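Long-range contacts in acyl-CoA hydrolase (Bacillus cereus, PDB 1Y7U), which probably hydrolyses the thioester bond of long-chain fatty acyl-CoAs, releasing coenzyme A and the free fatty acid: residues F72-R77 with E111-A116; S79-Y84 with E105-G110; E85-W90 with E97-V102. All blocks are in the same frame, centred on the assembly; numbering follows the deposited sequence.

Interaction 1 of 3, residues F72-R77 with E111-A116; sequences FLHPVR and EKRIAA. With COA (coenzyme A), chain J; SO4 (sulfate ion), chain E.
CB of His-74 points toward strand 112-125, and with CG anti to the carbonyl carbon (chi1 -61°) its imidazole meets Arg-113; the arginine sets CG between backbone N and carbonyl carbon (chi1 60°), and the chain, extended from CG to NE, carries CD over one face of the imidazole. Arg-113 CD sits 3.9 Å from the centroid of the His-74 ring in a CH-pi contact, close to the ring normal. Farther along, CB of His-74 lies over the centre of the guanidinium, whose plane is tilted 26° from the imidazole. The outer end of Arg-113 carries on past Pro-75 to a sulfate, and Arg-113 NH2 gives O4 of that ion an almost straight hydrogen bond of 2.9 Å. Arg-77 grips the same sulfate with NE to O1 and NH2 to O3, so the anion lies between two arginines.

The backbones meet in a single weak bond from Leu-73 N to Ala-115 O, 3.0 Å long and well bent at the hydrogen. Ala-115 and Ala-116 both face Val-102 of the neighbouring strand, a classic beta bulge. Beside it, Val-76 CG2 packs on Ala-115 CB at 3.8 Å, while Phe-72 rests on Ala-116 and also on Ile-42 and Leu-43 of helix 39-58.

Coenzyme A lies along the loop: its N8P makes a weak hydrogen bond of 3.1 Å to Phe-72 O, and its sulfur S1P comes within 3.6 Å of Val-76 N. Arg-93, Thr-94 and Ser-95 of the second subunit hold the same ligand. The loop 72-77 therefore presents backbone polar groups to the pantetheine arm and thiol, while Arg-77 at its end and Arg-113 from the strand together form an anion site, occupied here by a sulfate that probably came from the crystallisation liquor.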
loop_
_atom_site.group_PDB
_atom_site.type_symbol
_atom_site.label_atom_id
_atom_site.label_comp_id
_atom_site.label_asym_id
_atom_site.label_seq_id
_atom_site.Cartn_x
_atom_site.Cartn_y
_atom_site.Cartn_z
ATOM N N PHE A 72 -17.074 -15.193 11.394
ATOM C CA PHE A 72 -17.390 -13.788 11.230
ATOM C C PHE A 72 -18.859 -13.592 11.576
ATOM O O PHE A 72 -19.746 -13.684 10.731
ATOM C CB PHE A 72 -17.039 -13.327 9.807
ATOM C CG PHE A 72 -15.558 -13.392 9.514
ATOM C CD1 PHE A 72 -15.025 -14.429 8.744
ATOM C CD2 PHE A 72 -14.677 -12.474 10.107
ATOM C CE1 PHE A 72 -13.631 -14.558 8.576
ATOM C CE2 PHE A 72 -13.286 -12.596 9.944
ATOM C CZ PHE A 72 -12.761 -13.637 9.181
ATOM N N LEU A 73 -19.082 -13.335 12.861
ATOM C CA LEU A 73 -20.403 -13.147 13.448
ATOM C C LEU A 73 -21.272 -12.082 12.797
ATOM O O LEU A 73 -22.459 -12.298 12.600
ATOM C CB LEU A 73 -20.245 -12.876 14.946
ATOM C CG LEU A 73 -19.380 -13.970 15.603
ATOM C CD1 LEU A 73 -19.147 -13.653 17.069
ATOM C CD2 LEU A 73 -20.046 -15.338 15.441
ATOM N N HIS A 74 -20.697 -10.929 12.474
ATOM C CA HIS A 74 -21.454 -9.866 11.819
ATOM C C HIS A 74 -20.567 -9.225 10.789
ATOM O O HIS A 74 -19.349 -9.390 10.816
ATOM C CB HIS A 74 -21.893 -8.779 12.801
ATOM C CG HIS A 74 -22.783 -9.273 13.894
ATOM N ND1 HIS A 74 -22.302 -9.683 15.117
ATOM C CD2 HIS A 74 -24.123 -9.449 13.939
ATOM C CE1 HIS A 74 -23.306 -10.091 15.871
ATOM N NE2 HIS A 74 -24.422 -9.959 15.179
ATOM N N PRO A 75 -21.161 -8.485 9.854
ATOM C CA PRO A 75 -20.349 -7.833 8.834
ATOM C C PRO A 75 -19.812 -6.528 9.393
ATOM O O PRO A 75 -20.374 -5.977 10.334
ATOM C CB PRO A 75 -21.351 -7.597 7.715
ATOM C CG PRO A 75 -22.586 -7.264 8.477
ATOM C CD PRO A 75 -22.594 -8.340 9.545
ATOM N N VAL A 76 -18.713 -6.055 8.822
ATOM C CA VAL A 76 -18.113 -4.791 9.211
ATOM C C VAL A 76 -18.172 -3.973 7.932
ATOM O O VAL A 76 -17.486 -4.282 6.960
ATOM C CB VAL A 76 -16.671 -4.975 9.625
ATOM C CG1 VAL A 76 -16.072 -3.631 10.027
ATOM C CG2 VAL A 76 -16.597 -5.977 10.760
ATOM N N ARG A 77 -19.002 -2.940 7.929
ATOM C CA ARG A 77 -19.185 -2.111 6.742
ATOM C C ARG A 77 -18.420 -0.794 6.769
ATOM O O ARG A 77 -17.703 -0.505 7.721
ATOM C CB ARG A 77 -20.680 -1.859 6.542
ATOM C CG ARG A 77 -21.464 -3.153 6.477
ATOM C CD ARG A 77 -22.967 -2.948 6.556
ATOM N NE ARG A 77 -23.693 -4.219 6.553
ATOM C CZ ARG A 77 -23.655 -5.108 5.561
ATOM N NH1 ARG A 77 -22.927 -4.880 4.473
ATOM N NH2 ARG A 77 -24.345 -6.234 5.657
ATOM N N GLU A 111 -23.307 2.164 18.332
ATOM C CA GLU A 111 -23.627 0.757 18.517
ATOM C C GLU A 111 -22.389 -0.087 18.252
ATOM O O GLU A 111 -21.882 -0.121 17.129
ATOM C CB GLU A 111 -24.718 0.316 17.535
ATOM C CG GLU A 111 -26.040 1.059 17.615
ATOM C CD GLU A 111 -26.723 0.909 18.956
ATOM O OE1 GLU A 111 -26.593 -0.169 19.577
ATOM O OE2 GLU A 111 -27.404 1.865 19.384
ATOM N N LYS A 112 -21.892 -0.763 19.279
ATOM C CA LYS A 112 -20.731 -1.625 19.106
ATOM C C LYS A 112 -21.228 -3.059 19.098
ATOM O O LYS A 112 -22.363 -3.331 19.477
ATOM C CB LYS A 112 -19.757 -1.483 20.270
ATOM C CG LYS A 112 -19.161 -0.130 20.460
ATOM C CD LYS A 112 -18.187 -0.168 21.622
ATOM C CE LYS A 112 -17.499 1.175 21.814
ATOM N NZ LYS A 112 -16.518 1.137 22.945
ATOM N N ARG A 113 -20.376 -3.971 18.652
ATOM C CA ARG A 113 -20.690 -5.392 18.655
ATOM C C ARG A 113 -19.465 -6.145 18.205
ATOM O O ARG A 113 -18.733 -5.684 17.331
ATOM C CB ARG A 113 -21.887 -5.719 17.771
ATOM C CG ARG A 113 -21.753 -5.376 16.329
ATOM C CD ARG A 113 -22.999 -5.859 15.618
ATOM N NE ARG A 113 -22.982 -5.569 14.193
ATOM C CZ ARG A 113 -23.924 -5.969 13.345
ATOM N NH1 ARG A 113 -24.956 -6.678 13.785
ATOM N NH2 ARG A 113 -23.840 -5.654 12.059
ATOM N N ILE A 114 -19.227 -7.293 18.827
ATOM C CA ILE A 114 -18.058 -8.081 18.495
ATOM C C ILE A 114 -18.290 -8.883 17.210
ATOM O O ILE A 114 -19.170 -9.736 17.143
ATOM C CB ILE A 114 -17.628 -8.971 19.721
ATOM C CG1 ILE A 114 -17.634 -10.440 19.354
ATOM C CG2 ILE A 114 -18.503 -8.700 20.913
ATOM C CD1 ILE A 114 -16.458 -10.822 18.486
ATOM N N ALA A 115 -17.495 -8.574 16.185
ATOM C CA ALA A 115 -17.601 -9.217 14.879
ATOM C C ALA A 115 -16.831 -10.514 14.767
ATOM O O ALA A 115 -17.122 -11.333 13.897
ATOM C CB ALA A 115 -17.138 -8.265 13.793
ATOM N N ALA A 116 -15.841 -10.700 15.633
ATOM C CA ALA A 116 -15.042 -11.918 15.613
ATOM C C ALA A 116 -14.043 -11.956 16.760
ATOM O O ALA A 116 -13.650 -10.912 17.289
ATOM C CB ALA A 116 -14.293 -12.033 14.284
HETATM N N1A COA J . -19.726 -20.646 9.010
HETATM C C2A COA J . -20.017 -21.305 7.909
HETATM N N3A COA J . -21.220 -21.140 7.412
HETATM C C4A COA J . -22.100 -20.390 7.979
HETATM C C5A COA J . -21.800 -19.727 9.045
HETATM C C6A COA J . -20.609 -19.858 9.570
HETATM N N6A COA J . -20.259 -19.223 10.635
HETATM N N7A COA J . -22.806 -19.043 9.382
HETATM C C8A COA J . -23.714 -19.259 8.498
HETATM N N9A COA J . -23.307 -20.115 7.605
HETATM C C1B COA J . -24.026 -20.728 6.484
HETATM C C2B COA J . -25.155 -21.556 6.884
HETATM O O2B COA J . -24.675 -22.822 6.997
HETATM C C3B COA J . -25.961 -21.578 5.675
HETATM O O3B COA J . -25.375 -22.488 4.834
HETATM P P3B COA J . -26.165 -23.328 3.837
HETATM O O7A COA J . -25.381 -23.858 2.850
HETATM O O8A COA J . -27.205 -22.597 3.300
HETATM O O9A COA J . -26.621 -24.494 4.413
HETATM C C4B COA J . -25.870 -20.174 5.258
HETATM O O4B COA J . -24.638 -19.811 5.673
HETATM C C5B COA J . -26.613 -19.351 6.245
HETATM O O5B COA J . -27.960 -19.266 6.089
HETATM P P1A COA J . -28.546 -18.216 6.931
HETATM O O1A COA J . -28.714 -18.734 8.222
HETATM O O2A COA J . -29.697 -17.782 6.249
HETATM O O3A COA J . -27.492 -17.129 7.021
HETATM P P2A COA J . -27.378 -16.188 8.227
HETATM O O4A COA J . -27.299 -16.774 9.535
HETATM O O5A COA J . -27.952 -14.891 8.094
HETATM O O6A COA J . -25.897 -15.980 8.199
HETATM C CBP COA J . -24.043 -14.874 7.112
HETATM C CCP COA J . -25.366 -15.565 7.010
HETATM C CDP COA J . -22.940 -15.846 7.050
HETATM C CEP COA J . -24.065 -14.118 5.868
HETATM C CAP COA J . -23.793 -13.911 8.243
HETATM O OAP COA J . -23.197 -14.612 9.249
HETATM C C9P COA J . -22.855 -12.820 7.925
HETATM O O9P COA J . -23.173 -11.811 7.071
HETATM N N8P COA J . -21.713 -12.882 8.470
HETATM C C7P COA J . -20.734 -11.938 8.173
HETATM C C6P COA J . -19.787 -12.295 7.074
HETATM C C5P COA J . -19.069 -11.103 6.621
HETATM O O5P COA J . -19.541 -10.384 5.850
HETATM N N4P COA J . -17.954 -10.845 7.130
HETATM C C3P COA J . -16.744 -10.761 6.441
HETATM C C2P COA J . -15.807 -10.098 7.391
HETATM S S1P COA J . -16.638 -8.997 8.481
HETATM S S SO4 E . -26.355 -5.926 9.237
HETATM O O1 SO4 E . -25.457 -4.743 9.012
HETATM O O2 SO4 E . -27.667 -5.454 9.784
HETATM O O3 SO4 E . -26.529 -6.634 7.923
HETATM O O4 SO4 E . -25.781 -6.888 10.239
#

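Interaction 2 of 3, residues S79-Y84 with E105-G110; sequences SDCVSY and EYLISG
Tyr-106 turns one ring face to the backbone carbonyl of Ser-79, whose O stands about 4.0 Å above the plane and toward the rim. The Ser-79 side chain reaches the same ring at CE1, with OG 3.6 Å from Tyr-106 CE1 and CB equally near. The tyrosine CB leaves its backbone pointing away from segment 79-84, and the ring comes back to it because CG lies anti to the backbone N (chi1 -160°).

Leu-107 takes the neighbouring position. Leu-107 CD2 packs on Cys-81 CB at 3.5 Å, and its CD1 methyl lies by the carbonyl oxygens of Ser-79 and Asp-80. The same residue closes the backbone link here: Leu-107 N gives Ser-79 O a hydrogen bond of 3.2 Å, nearly straight at the hydrogen and arriving close to the C=O axis. One step into the hairpin, Glu-105 N bonds to Cys-81 O at 2.7 Å. Between the two, Asp-80 CA makes a CA-H...O contact of 3.4 Å with Glu-105 O.

The strongest polar partners of the two carboxylates lie outside the contact. Asp-80 takes a hydrogen bond from Arg-77 N through OD2, which ties the turn before the strand to itself, and Glu-105 OE2 forms a salt bridge with Arg-56 of the third subunit.

The contact lies at the end of the hairpin arms far from their connecting turn, where strand 95-105 runs out into the loop leading to strand 112-125. Strand 20-25 flanks 81-91 on its other side, with Thr-23 touching Cys-81, and Tyr-84 packs farther along on Glu-45 and Val-49 of helix 39-58.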
loop_
_atom_site.group_PDB
_atom_site.type_symbol
_atom_site.label_atom_id
_atom_site.label_comp_id
_atom_site.label_asym_id
_atom_site.label_seq_id
_atom_site.Cartn_x
_atom_site.Cartn_y
_atom_site.Cartn_z
ATOM N N SER A 79 -19.658 2.094 7.041
ATOM C CA SER A 79 -20.267 2.959 8.045
ATOM C C SER A 79 -19.731 2.601 9.415
ATOM O O SER A 79 -20.039 3.259 10.408
ATOM C CB SER A 79 -21.785 2.782 8.038
ATOM O OG SER A 79 -22.136 1.406 8.001
ATOM N N ASP A 80 -18.930 1.542 9.463
ATOM C CA ASP A 80 -18.366 1.086 10.718
ATOM C C ASP A 80 -16.970 1.575 11.006
ATOM O O ASP A 80 -16.353 2.313 10.244
ATOM C CB ASP A 80 -18.350 -0.436 10.795
ATOM C CG ASP A 80 -19.703 -1.015 11.049
ATOM O OD1 ASP A 80 -20.434 -0.461 11.902
ATOM O OD2 ASP A 80 -20.025 -2.039 10.407
ATOM N N CYS A 81 -16.475 1.092 12.129
ATOM C CA CYS A 81 -15.171 1.430 12.633
ATOM C C CYS A 81 -14.713 0.147 13.333
ATOM O O CYS A 81 -15.474 -0.449 14.086
ATOM C CB CYS A 81 -15.371 2.581 13.609
ATOM S SG CYS A 81 -13.956 3.088 14.485
ATOM N N VAL A 82 -13.498 -0.312 13.058
ATOM C CA VAL A 82 -13.009 -1.533 13.700
ATOM C C VAL A 82 -11.896 -1.285 14.691
ATOM O O VAL A 82 -11.039 -0.441 14.480
ATOM C CB VAL A 82 -12.457 -2.552 12.692
ATOM C CG1 VAL A 82 -13.567 -3.347 12.100
ATOM C CG2 VAL A 82 -11.685 -1.837 11.604
ATOM N N SER A 83 -11.918 -2.043 15.775
ATOM C CA SER A 83 -10.899 -1.957 16.803
ATOM C C SER A 83 -10.548 -3.381 17.200
ATOM O O SER A 83 -11.415 -4.242 17.264
ATOM C CB SER A 83 -11.410 -1.160 18.006
ATOM O OG SER A 83 -12.815 -1.237 18.093
ATOM N N TYR A 84 -9.266 -3.627 17.423
ATOM C CA TYR A 84 -8.795 -4.939 17.804
ATOM C C TYR A 84 -8.204 -4.836 19.192
ATOM O O TYR A 84 -7.659 -3.799 19.567
ATOM C CB TYR A 84 -7.702 -5.421 16.847
ATOM C CG TYR A 84 -8.099 -5.395 15.397
ATOM C CD1 TYR A 84 -8.131 -4.199 14.685
ATOM C CD2 TYR A 84 -8.494 -6.556 14.748
ATOM C CE1 TYR A 84 -8.561 -4.156 13.364
ATOM C CE2 TYR A 84 -8.919 -6.529 13.424
ATOM C CZ TYR A 84 -8.954 -5.323 12.742
ATOM O OH TYR A 84 -9.412 -5.286 11.451
ATOM N N GLU A 105 -17.911 -0.634 15.256
ATOM C CA GLU A 105 -18.703 0.403 15.884
ATOM C C GLU A 105 -19.298 1.353 14.861
ATOM O O GLU A 105 -18.574 1.895 14.018
ATOM C CB GLU A 105 -17.822 1.173 16.852
ATOM C CG GLU A 105 -18.452 2.403 17.429
ATOM C CD GLU A 105 -17.469 3.180 18.260
ATOM O OE1 GLU A 105 -17.813 4.293 18.706
ATOM O OE2 GLU A 105 -16.345 2.672 18.468
ATOM N N TYR A 106 -20.615 1.550 14.932
ATOM C CA TYR A 106 -21.296 2.447 14.007
ATOM C C TYR A 106 -20.859 3.880 14.290
ATOM O O TYR A 106 -20.910 4.339 15.431
ATOM C CB TYR A 106 -22.804 2.349 14.161
ATOM C CG TYR A 106 -23.527 2.872 12.955
ATOM C CD1 TYR A 106 -23.638 2.098 11.809
ATOM C CD2 TYR A 106 -24.070 4.150 12.941
ATOM C CE1 TYR A 106 -24.274 2.579 10.671
ATOM C CE2 TYR A 106 -24.711 4.647 11.807
ATOM C CZ TYR A 106 -24.810 3.857 10.673
ATOM O OH TYR A 106 -25.446 4.335 9.547
ATOM N N LEU A 107 -20.442 4.586 13.246
ATOM C CA LEU A 107 -19.970 5.953 13.384
ATOM C C LEU A 107 -21.043 6.946 13.828
ATOM O O LEU A 107 -20.733 7.959 14.454
ATOM C CB LEU A 107 -19.338 6.405 12.065
ATOM C CG LEU A 107 -18.225 5.468 11.562
ATOM C CD1 LEU A 107 -17.758 5.881 10.169
ATOM C CD2 LEU A 107 -17.065 5.475 12.550
ATOM N N ILE A 108 -22.302 6.654 13.521
ATOM C CA ILE A 108 -23.398 7.549 13.894
ATOM C C ILE A 108 -24.152 7.103 15.146
ATOM O O ILE A 108 -24.598 7.939 15.929
ATOM C CB ILE A 108 -24.427 7.691 12.737
ATOM C CG1 ILE A 108 -23.800 8.443 11.559
ATOM C CG2 ILE A 108 -25.681 8.406 13.229
ATOM C CD1 ILE A 108 -24.675 8.449 10.309
ATOM N N SER A 109 -24.293 5.791 15.321
ATOM C CA SER A 109 -25.009 5.213 16.460
ATOM C C SER A 109 -24.146 5.065 17.695
ATOM O O SER A 109 -24.538 5.448 18.794
ATOM C CB SER A 109 -25.530 3.817 16.119
ATOM O OG SER A 109 -26.141 3.777 14.849
ATOM N N GLY A 110 -22.968 4.488 17.504
ATOM C CA GLY A 110 -22.085 4.228 18.620
ATOM C C GLY A 110 -22.279 2.754 18.939
ATOM O O GLY A 110 -21.521 2.164 19.705
#

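Interaction 3 of 3, residues E85-W90 with E97-V102; sequences ESFVIW and EVFVKV
Strands 85-90 and 97-102 run antiparallel, 4.5 Å apart at the closest approach of their axes and at 151° between their directions, paired by two-way bonds at Glu-85 with Lys-101 and Phe-87 with Phe-99 until a classic bulge sets both Ile-89 and Trp-90 opposite Glu-97. At the bulge Ile-89 N reaches Glu-97 O at 3.0 Å, and Glu-97 N reaches Trp-90 O at 2.7 Å.

The Phe-87 and Phe-99 side chains lie alongside each other, pointing the same way, with CZ of Phe-87 3.7 Å from CD2 of Phe-99; their planes are 46° apart, an oblique pair. Phe-87 reaches across with CG between its backbone N and carbonyl carbon (chi1 44°). Ile-89 comes in at the root of the Phe-99 side chain, CD1 of Ile-89 lying 3.8 Å from CB of Phe-99. The Phe-99 ring also meets Phe-119 edge-to-face.

Trp-90 and Glu-97 cross at an angle, with the carboxylate plane steep to the indole: OE2 stands over one indole face toward its rim, and CG of Glu-97 is 3.7 Å from CE3 of Trp-90. On the opposite face of the sheet Val-88 CG2 packs on Val-98 CG2 at 4.0 Å, and Val-98 turns to Ala-50 and Ser-53 of helix 39-58, the central helix that a hotdog sheet wraps around.

At the far end Glu-85 and Lys-101 run extended side by side to a long, weak salt bridge, Glu-85 OE2 to Lys-101 NZ at 3.4 Å. Each has a further partner: Arg-19 bridges Glu-85 OE1, and Thr-173 O of the second subunit takes a hydrogen bond from Lys-101 NZ. The lysine ammonium thus has a carboxylate partner in its own sheet and a main-chain carbonyl near the C-terminus of another subunit, which may ease the cost of its burial.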
loop_
_atom_site.group_PDB
_atom_site.type_symbol
_atom_site.label_atom_id
_atom_site.label_comp_id
_atom_site.label_asym_id
_atom_site.label_seq_id
_atom_site.Cartn_x
_atom_site.Cartn_y
_atom_site.Cartn_z
ATOM N N GLU A 85 -8.335 -5.899 19.971
ATOM C CA GLU A 85 -7.752 -5.923 21.296
ATOM C C GLU A 85 -7.139 -7.295 21.408
ATOM O O GLU A 85 -7.729 -8.281 20.972
ATOM C CB GLU A 85 -8.791 -5.734 22.397
ATOM C CG GLU A 85 -8.170 -5.791 23.789
ATOM C CD GLU A 85 -9.184 -5.627 24.906
ATOM O OE1 GLU A 85 -8.811 -5.808 26.088
ATOM O OE2 GLU A 85 -10.359 -5.315 24.600
ATOM N N SER A 86 -5.945 -7.361 21.971
ATOM C CA SER A 86 -5.290 -8.638 22.110
ATOM C C SER A 86 -4.354 -8.665 23.309
ATOM O O SER A 86 -3.764 -7.646 23.691
ATOM C CB SER A 86 -4.512 -8.964 20.832
ATOM O OG SER A 86 -3.441 -8.049 20.627
ATOM N N PHE A 87 -4.249 -9.839 23.914
ATOM C CA PHE A 87 -3.357 -10.051 25.037
ATOM C C PHE A 87 -3.090 -11.537 25.146
ATOM O O PHE A 87 -3.867 -12.358 24.662
ATOM C CB PHE A 87 -3.957 -9.519 26.343
ATOM C CG PHE A 87 -5.394 -9.868 26.537
ATOM C CD1 PHE A 87 -6.396 -9.013 26.077
ATOM C CD2 PHE A 87 -5.755 -11.066 27.145
ATOM C CE1 PHE A 87 -7.737 -9.349 26.215
ATOM C CE2 PHE A 87 -7.089 -11.408 27.287
ATOM C CZ PHE A 87 -8.082 -10.553 26.822
ATOM N N VAL A 88 -1.965 -11.872 25.754
ATOM C CA VAL A 88 -1.579 -13.255 25.950
ATOM C C VAL A 88 -2.382 -13.774 27.140
ATOM O O VAL A 88 -2.510 -13.066 28.135
ATOM C CB VAL A 88 -0.082 -13.319 26.286
ATOM C CG1 VAL A 88 0.354 -14.745 26.519
ATOM C CG2 VAL A 88 0.711 -12.687 25.169
ATOM N N ILE A 89 -2.956 -14.970 27.050
ATOM C CA ILE A 89 -3.687 -15.498 28.199
ATOM C C ILE A 89 -3.161 -16.836 28.639
ATOM O O ILE A 89 -3.218 -17.160 29.816
ATOM C CB ILE A 89 -5.176 -15.727 27.959
ATOM C CG1 ILE A 89 -5.455 -15.715 26.469
ATOM C CG2 ILE A 89 -6.001 -14.758 28.800
ATOM C CD1 ILE A 89 -6.589 -16.591 26.107
ATOM N N TRP A 90 -2.667 -17.629 27.701
ATOM C CA TRP A 90 -2.147 -18.938 28.044
ATOM C C TRP A 90 -0.718 -19.042 27.561
ATOM O O TRP A 90 -0.390 -18.527 26.502
ATOM C CB TRP A 90 -2.999 -20.018 27.381
ATOM C CG TRP A 90 -2.519 -21.428 27.613
ATOM C CD1 TRP A 90 -2.967 -22.305 28.563
ATOM C CD2 TRP A 90 -1.505 -22.120 26.877
ATOM N NE1 TRP A 90 -2.295 -23.498 28.457
ATOM C CE2 TRP A 90 -1.392 -23.411 27.431
ATOM C CE3 TRP A 90 -0.680 -21.773 25.803
ATOM C CZ2 TRP A 90 -0.488 -24.356 26.950
ATOM C CZ3 TRP A 90 0.221 -22.715 25.323
ATOM C CH2 TRP A 90 0.309 -23.991 25.898
ATOM N N GLU A 97 -0.520 -18.277 23.795
ATOM C CA GLU A 97 -1.758 -18.095 23.061
ATOM C C GLU A 97 -2.280 -16.704 23.285
ATOM O O GLU A 97 -2.490 -16.276 24.419
ATOM C CB GLU A 97 -2.810 -19.104 23.476
ATOM C CG GLU A 97 -2.591 -20.457 22.876
ATOM C CD GLU A 97 -3.860 -21.251 22.842
ATOM O OE1 GLU A 97 -4.692 -20.992 21.952
ATOM O OE2 GLU A 97 -4.040 -22.123 23.715
ATOM N N VAL A 98 -2.485 -15.994 22.186
ATOM C CA VAL A 98 -2.961 -14.633 22.250
ATOM C C VAL A 98 -4.414 -14.562 21.836
ATOM O O VAL A 98 -4.796 -15.021 20.752
ATOM C CB VAL A 98 -2.124 -13.727 21.333
ATOM C CG1 VAL A 98 -2.552 -12.282 21.507
ATOM C CG2 VAL A 98 -0.643 -13.900 21.646
ATOM N N PHE A 99 -5.228 -14.006 22.721
ATOM C CA PHE A 99 -6.645 -13.850 22.441
ATOM C C PHE A 99 -6.791 -12.554 21.654
ATOM O O PHE A 99 -6.098 -11.566 21.926
ATOM C CB PHE A 99 -7.444 -13.747 23.738
ATOM C CG PHE A 99 -8.897 -13.482 23.525
ATOM C CD1 PHE A 99 -9.726 -14.466 22.988
ATOM C CD2 PHE A 99 -9.438 -12.222 23.794
ATOM C CE1 PHE A 99 -11.081 -14.198 22.719
ATOM C CE2 PHE A 99 -10.789 -11.943 23.530
ATOM C CZ PHE A 99 -11.609 -12.933 22.989
ATOM N N VAL A 100 -7.674 -12.561 20.665
ATOM C CA VAL A 100 -7.894 -11.374 19.863
ATOM C C VAL A 100 -9.376 -11.130 19.749
ATOM O O VAL A 100 -10.154 -12.035 19.454
ATOM C CB VAL A 100 -7.307 -11.511 18.461
ATOM C CG1 VAL A 100 -7.396 -10.173 17.749
ATOM C CG2 VAL A 100 -5.865 -11.976 18.545
ATOM N N LYS A 101 -9.750 -9.882 19.963
ATOM C CA LYS A 101 -11.134 -9.466 19.948
ATOM C C LYS A 101 -11.322 -8.377 18.884
ATOM O O LYS A 101 -10.551 -7.421 18.823
ATOM C CB LYS A 101 -11.424 -8.971 21.355
ATOM C CG LYS A 101 -12.714 -8.306 21.620
ATOM C CD LYS A 101 -12.639 -7.846 23.053
ATOM C CE LYS A 101 -13.720 -6.868 23.401
ATOM N NZ LYS A 101 -13.528 -6.447 24.812
ATOM N N VAL A 102 -12.326 -8.539 18.027
ATOM C CA VAL A 102 -12.592 -7.561 16.977
ATOM C C VAL A 102 -13.990 -6.970 17.150
ATOM O O VAL A 102 -14.994 -7.680 17.082
ATOM C CB VAL A 102 -12.476 -8.202 15.579
ATOM C CG1 VAL A 102 -12.772 -7.177 14.508
ATOM C CG2 VAL A 102 -11.080 -8.766 15.384
#

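All three contacts belong to the antiparallel sheet of one hotdog domain. Interaction 3 pairs the hairpin strands 81-91 and 95-105 close to the centre of the folded subunit; interaction 2 continues the same pairing to the ends of those strands, its centre about 21 Å away; interaction 1, centred about 9 Å from interaction 2 and 17 Å from interaction 3, joins the loop after strand 61-71 to strand 112-125. Along the chain the segments of 2 lie between those of 1, and the segments of 3 between those of 2. Val-76 of the coenzyme A-binding loop packs on Val-82 of the hairpin, while Val-102 bonds to Ala-115 and Ala-116 across strands 95-105 and 112-125. Interactions 1 and 3 also touch the second subunit.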